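Local coordinates for protein ribulose-1,5-bisphosphate carboxylase/oxygenase large subunit (Rhodopseudomonas palustris, PDB 3QFW) that is a RuBisCO-like protein of the RuBisCO large-chain family, assigned as a magnesium-binding lyase, whose exact reaction remains uncertain, at residues Val57-Leu60 with Gln61-Arg64; Asn238-Ala241 with Ile242-Ala246; Ala291-Thr294 with Ala295-Leu298. One frame throughout, in Å; residues are numbered along the deposited sequence.

Contact 1 of 3, residues Val57-Leu60 with Gln61-Arg64; sequences VAEL and QPGR
The carboxylate of Glu59 lies over one face of the peptide that joins Gln61 to Pro62. Its OE2 stands 3.3 Å from Pro62 N and 3.5 Å from Gln61 C, above the peptide rather than in its plane, and the two flat groups are tilted by about 39°. Because a proline nitrogen carries no hydrogen, OE2 gains no bond there, and the contact is a close van der Waals approach. Glu59 CG covers the carbonyl end of the same face, 3.4 Å from Gln61 O. It is directed there because CG is anti to the backbone N (chi1 174°) and the chain runs on extended. At the Arg64 guanidinium, Leu60 CD1 comes in obliquely; it is 4.1 Å from NE and also rests on the CG methylene of Arg64, which gives the exposed leucine an apolar neighbour. The extended arginine carries NH2 on to a weak hydrogen bond with His13 ND1.

The backbone beneath is the hairpin connection between strands 53-59 and 64-71, a type II beta turn from Gln61 to Arg64 joined to a classic beta bulge. Arg64 N closes the turn on Gln61 O at 2.9 Å. Arg64 O in return is gripped by two donors, Leu60 N at 2.9 Å and Gln61 N at 3.3 Å, the two bulge residues that face it together. Pro62 suits the second position of the turn, where its ring already fixes the phi required. Gly63 follows with phi 92°, an angle at which a beta carbon would be jammed against the carbonyl O of Pro62. Beyond the bulge the antiparallel ladder resumes with backbone bonding between Ala58 and Ala66, while Gly63 bonds to Ser16 through its backbone.

Contact 2 of 3, residues Asn238-Ala241 with Ile242-Ala246; sequences NFHA and IVKEA
Val243 sets its CG2 methyl over one face of the Phe239 ring, a CH-pi contact 4.0 Å from the ring centroid and 17° off its normal, shifted toward CZ. One residue further along, Lys244 runs past the imidazole of His240: CD lies above one ring face, CE comes within 3.3 Å of NE2, and NZ is equally near that nitrogen. With CG anti to the backbone N (chi1 -171°), the His240 ring is carried back alongside the lysine chain, although CB points away. Both pairs are i to i+4 neighbours near the C-terminal end of helix 236-243, whose bonds Val243 N to Phe239 O, 3.0 Å, and Lys244 N to His240 O, 3.1 Å, fix their spacing. A type I turn runs from Val243 to Ala246. Water 1 bridges back from it, donating to Ala241 O at 2.7 Å and to Glu245 OE1 at 2.8 Å, and the same carboxylate oxygen forms a salt bridge with Arg213.

Further out, His240 ND1 is bonded to Phe276 O and its ring meets Phe112 edge-to-face. A leucine here would probably leave Phe276 O without that donor and Phe112 without its aromatic mate. Phe239 packs on Val251 of strand 250-253. Asn238 suits the subunit interface, since its amide can both donate and accept: ND2 bonds to Val234 O, and OD1 receives Leu209 N of the second subunit.

Contact 3 of 3, residues Ala291-Thr294 with Ala295-Leu298; sequences AYST and ASCL. With SO4 (sulfate ion), chain F.
Ser293 is the N-cap of helix 294-305, at the end of the loop that follows strand 280-284 in the TIM-barrel catalytic domain; by strand order this is probably the counterpart of loop 6 of RuBisCO. Its OG accepts from Ser296 N at 2.9 Å in a nearly straight bond (163°), using an amide in the first turn that has no helical carbonyl before it. Serine suits the site because OG, held between the backbone N and the carbonyl carbon (chi1 73°), can fold back over the first turn. Water 2 accepts from Ser293 N and is also hydrogen-bonded to Ser296 OG, linking the cap to the first turn. The regular pattern then starts with Cys297 N to Ser293 O at 3.0 Å and Leu298 N to Thr294 O at 2.9 Å.

The N-terminal end of the helix also holds an anion, a sulfate probably from the crystallisation liquor. Its O4 takes the Thr294 N-H at 2.6 Å, with a weak, unsettled bond from Thr294 OG1; the partial positive charge of the helix end is likely to favour such binding. On another side, Cys297 SG meets Tyr292 at the ring edge, 5.5 Å from the centroid, and touches Tyr292 CB at 3.8 Å.

Thr294 and Leu298 lie on Phe333 and Cys297 on Tyr334, both of helix 327-334, whereas Tyr292 leans on helix 265-276 and meets Ile93 of the second subunit.

How the contacts relate
The contacts come in chain order 1, 2, 3, and none touches another. Contact 1 closes a hairpin of the antiparallel sheet that precedes the barrel, whereas contacts 2 and 3 belong to the catalytic TIM-barrel domain, one near the end of helix 236-243 after strand 226-229, the other at the start of helix 294-305 after strand 280-284. The centres of contacts 1 and 2 are about 39 Å apart, on opposite sides of the chain's centre; those of 1 and 3 are about 20 Å apart on the same side, those of 2 and 3 about 29 Å. Contacts 2 and 3 both meet the second subunit, so the barrel contributes to the dimer at two places.

Contact 1 of 3, residues Val57-Leu60 with Gln61-Arg64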
# COMPACT_ATOMS: atom_id res chain seq x y z
N VAL B 57 11.06 -6.08 -25.91
CA VAL B 57 10.03 -7.08 -25.67
C VAL B 57 10.60 -8.47 -25.93
O VAL B 57 11.09 -8.77 -27.02
CB VAL B 57 8.81 -6.86 -26.58
CG1 VAL B 57 7.70 -7.83 -26.22
CG2 VAL B 57 8.31 -5.42 -26.47
N ALA B 58 10.55 -9.33 -24.92
CA ALA B 58 11.09 -10.68 -25.04
C ALA B 58 10.07 -11.72 -24.61
O ALA B 58 9.22 -11.46 -23.76
CB ALA B 58 12.37 -10.82 -24.23
N GLU B 59 10.16 -12.91 -25.21
CA GLU B 59 9.29 -14.01 -24.81
C GLU B 59 9.94 -14.83 -23.72
O GLU B 59 11.03 -15.39 -23.89
CB GLU B 59 8.94 -14.90 -26.00
CG GLU B 59 8.15 -16.15 -25.60
CD GLU B 59 7.55 -16.88 -26.78
OE1 GLU B 59 7.24 -16.23 -27.80
OE2 GLU B 59 7.38 -18.12 -26.68
N LEU B 60 9.27 -14.88 -22.57
CA LEU B 60 9.72 -15.73 -21.48
C LEU B 60 9.26 -17.15 -21.78
O LEU B 60 10.02 -18.11 -21.63
CB LEU B 60 9.12 -15.25 -20.16
CG LEU B 60 9.47 -13.81 -19.78
CD1 LEU B 60 8.76 -13.41 -18.50
CD2 LEU B 60 10.98 -13.67 -19.64
N GLN B 61 8.01 -17.25 -22.20
CA GLN B 61 7.41 -18.50 -22.62
C GLN B 61 6.16 -18.12 -23.39
O GLN B 61 5.74 -16.97 -23.33
CB GLN B 61 7.06 -19.38 -21.41
CG GLN B 61 6.12 -18.73 -20.41
CD GLN B 61 5.79 -19.64 -19.25
OE1 GLN B 61 6.59 -20.50 -18.88
NE2 GLN B 61 4.60 -19.47 -18.69
N PRO B 62 5.56 -19.07 -24.12
CA PRO B 62 4.35 -18.71 -24.87
C PRO B 62 3.30 -18.10 -23.95
O PRO B 62 2.97 -18.70 -22.92
CB PRO B 62 3.87 -20.05 -25.44
CG PRO B 62 4.54 -21.09 -24.59
CD PRO B 62 5.86 -20.51 -24.21
N GLY B 63 2.81 -16.91 -24.30
CA GLY B 63 1.79 -16.24 -23.52
C GLY B 63 2.33 -15.28 -22.48
O GLY B 63 1.58 -14.49 -21.90
N ARG B 64 3.63 -15.33 -22.23
CA ARG B 64 4.22 -14.47 -21.20
C ARG B 64 5.48 -13.75 -21.69
O ARG B 64 6.43 -14.37 -22.15
CB ARG B 64 4.51 -15.27 -19.93
CG ARG B 64 4.84 -14.40 -18.73
CD ARG B 64 4.99 -15.24 -17.47
NE ARG B 64 5.40 -14.43 -16.33
CZ ARG B 64 5.30 -14.81 -15.06
NH1 ARG B 64 4.79 -16.00 -14.76
NH2 ARG B 64 5.70 -14.00 -14.09

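Contact 2 of 3, residues Asn238-Ala241 with Ile242-Ala246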
# COMPACT_ATOMS: atom_id res chain seq x y z
N ASN B 238 6.70 7.29 4.31
CA ASN B 238 6.84 7.39 5.76
C ASN B 238 7.81 6.38 6.38
O ASN B 238 8.52 6.67 7.35
CB ASN B 238 5.47 7.29 6.40
CG ASN B 238 4.50 8.27 5.80
OD1 ASN B 238 4.68 9.48 5.91
ND2 ASN B 238 3.49 7.75 5.11
N PHE B 239 7.84 5.18 5.80
CA PHE B 239 8.82 4.18 6.21
C PHE B 239 10.21 4.79 6.06
O PHE B 239 11.03 4.72 6.97
CB PHE B 239 8.70 2.91 5.37
CG PHE B 239 9.86 1.94 5.55
CD1 PHE B 239 10.03 1.25 6.74
CD2 PHE B 239 10.76 1.73 4.52
CE1 PHE B 239 11.10 0.36 6.92
CE2 PHE B 239 11.84 0.83 4.68
CZ PHE B 239 12.01 0.15 5.88
N HIS B 240 10.46 5.41 4.91
CA HIS B 240 11.77 6.00 4.63
C HIS B 240 12.08 7.13 5.62
O HIS B 240 13.21 7.26 6.10
CB HIS B 240 11.79 6.53 3.20
CG HIS B 240 13.14 6.96 2.73
ND1 HIS B 240 14.27 6.18 2.87
CD2 HIS B 240 13.54 8.09 2.09
CE1 HIS B 240 15.31 6.82 2.35
NE2 HIS B 240 14.89 7.97 1.87
N ALA B 241 11.06 7.94 5.92
CA ALA B 241 11.21 9.02 6.89
C ALA B 241 11.62 8.49 8.26
O ALA B 241 12.46 9.10 8.93
CB ALA B 241 9.91 9.82 7.00
N ILE B 242 11.02 7.38 8.68
CA ILE B 242 11.37 6.76 9.96
C ILE B 242 12.79 6.21 9.94
O ILE B 242 13.52 6.31 10.93
CB ILE B 242 10.39 5.63 10.36
CG1 ILE B 242 9.11 6.23 10.94
CG2 ILE B 242 11.00 4.72 11.41
CD1 ILE B 242 9.30 6.92 12.29
N VAL B 243 13.18 5.63 8.81
CA VAL B 243 14.55 5.11 8.68
C VAL B 243 15.55 6.22 8.97
O VAL B 243 16.55 6.01 9.66
CB VAL B 243 14.80 4.54 7.26
CG1 VAL B 243 16.29 4.39 6.98
CG2 VAL B 243 14.07 3.21 7.09
N LYS B 244 15.27 7.42 8.46
CA LYS B 244 16.13 8.58 8.68
C LYS B 244 16.14 9.09 10.12
O LYS B 244 16.98 9.91 10.49
CB LYS B 244 15.75 9.70 7.72
CG LYS B 244 16.30 9.51 6.33
CD LYS B 244 15.59 10.41 5.34
CE LYS B 244 16.14 10.21 3.94
NZ LYS B 244 15.37 11.01 2.94
N GLU B 245 15.19 8.62 10.93
CA GLU B 245 15.08 9.03 12.32
C GLU B 245 15.44 7.89 13.28
O GLU B 245 15.48 8.06 14.50
CB GLU B 245 13.66 9.57 12.59
CG GLU B 245 13.34 10.84 11.80
CD GLU B 245 11.88 11.26 11.91
OE1 GLU B 245 11.45 12.13 11.11
OE2 GLU B 245 11.16 10.74 12.79
N ALA B 246 15.72 6.72 12.70
CA ALA B 246 15.96 5.50 13.47
C ALA B 246 17.17 5.58 14.42
O ALA B 246 17.17 4.98 15.48
CB ALA B 246 16.08 4.30 12.54
O HOH W 1 12.59 11.73 8.53

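Contact 3 of 3, residues Ala291-Thr294 with Ala295-Leu298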
# COMPACT_ATOMS: atom_id res chain seq x y z
N ALA B 291 3.22 -19.35 -0.92
CA ALA B 291 3.45 -19.99 -2.21
C ALA B 291 4.68 -19.49 -2.98
O ALA B 291 4.75 -19.64 -4.20
CB ALA B 291 2.18 -19.86 -3.09
N TYR B 292 5.63 -18.88 -2.28
CA TYR B 292 6.86 -18.44 -2.92
C TYR B 292 7.65 -19.64 -3.44
O TYR B 292 7.85 -20.63 -2.73
CB TYR B 292 7.76 -17.67 -1.96
CG TYR B 292 7.36 -16.24 -1.66
CD1 TYR B 292 6.07 -15.78 -1.90
CD2 TYR B 292 8.28 -15.35 -1.13
CE1 TYR B 292 5.72 -14.48 -1.62
CE2 TYR B 292 7.94 -14.05 -0.85
CZ TYR B 292 6.65 -13.61 -1.09
OH TYR B 292 6.31 -12.31 -0.80
N SER B 293 8.11 -19.54 -4.68
CA SER B 293 8.96 -20.57 -5.27
C SER B 293 10.37 -20.48 -4.69
O SER B 293 10.77 -19.45 -4.14
CB SER B 293 9.04 -20.39 -6.78
OG SER B 293 9.82 -19.26 -7.10
N THR B 294 11.14 -21.55 -4.83
CA THR B 294 12.52 -21.52 -4.39
C THR B 294 13.27 -20.46 -5.19
O THR B 294 14.10 -19.73 -4.63
CB THR B 294 13.19 -22.91 -4.52
OG1 THR B 294 13.05 -23.39 -5.86
CG2 THR B 294 12.52 -23.88 -3.58
N ALA B 295 12.98 -20.37 -6.48
CA ALA B 295 13.60 -19.37 -7.34
C ALA B 295 13.41 -17.95 -6.79
O ALA B 295 14.37 -17.16 -6.71
CB ALA B 295 13.03 -19.45 -8.76
N SER B 296 12.17 -17.64 -6.42
CA SER B 296 11.85 -16.34 -5.86
C SER B 296 12.56 -16.09 -4.55
O SER B 296 13.09 -15.01 -4.33
CB SER B 296 10.33 -16.16 -5.69
OG SER B 296 9.69 -16.11 -6.96
N CYS B 297 12.57 -17.08 -3.66
CA CYS B 297 13.25 -16.90 -2.38
C CYS B 297 14.74 -16.64 -2.58
O CYS B 297 15.32 -15.78 -1.91
CB CYS B 297 13.03 -18.11 -1.46
SG CYS B 297 11.31 -18.27 -0.90
N LEU B 298 15.36 -17.37 -3.49
CA LEU B 298 16.79 -17.16 -3.73
C LEU B 298 17.04 -15.77 -4.32
O LEU B 298 17.95 -15.07 -3.90
CB LEU B 298 17.37 -18.25 -4.64
CG LEU B 298 18.89 -18.29 -4.69
CD1 LEU B 298 19.49 -18.36 -3.28
CD2 LEU B 298 19.39 -19.46 -5.54
S SO4 F . 9.44 -24.65 -6.44
O1 SO4 F . 9.66 -26.01 -5.93
O2 SO4 F . 8.01 -24.49 -6.72
O3 SO4 F . 10.22 -24.41 -7.65
O4 SO4 F . 9.85 -23.70 -5.41
O HOH W 2 7.43 -17.04 -6.33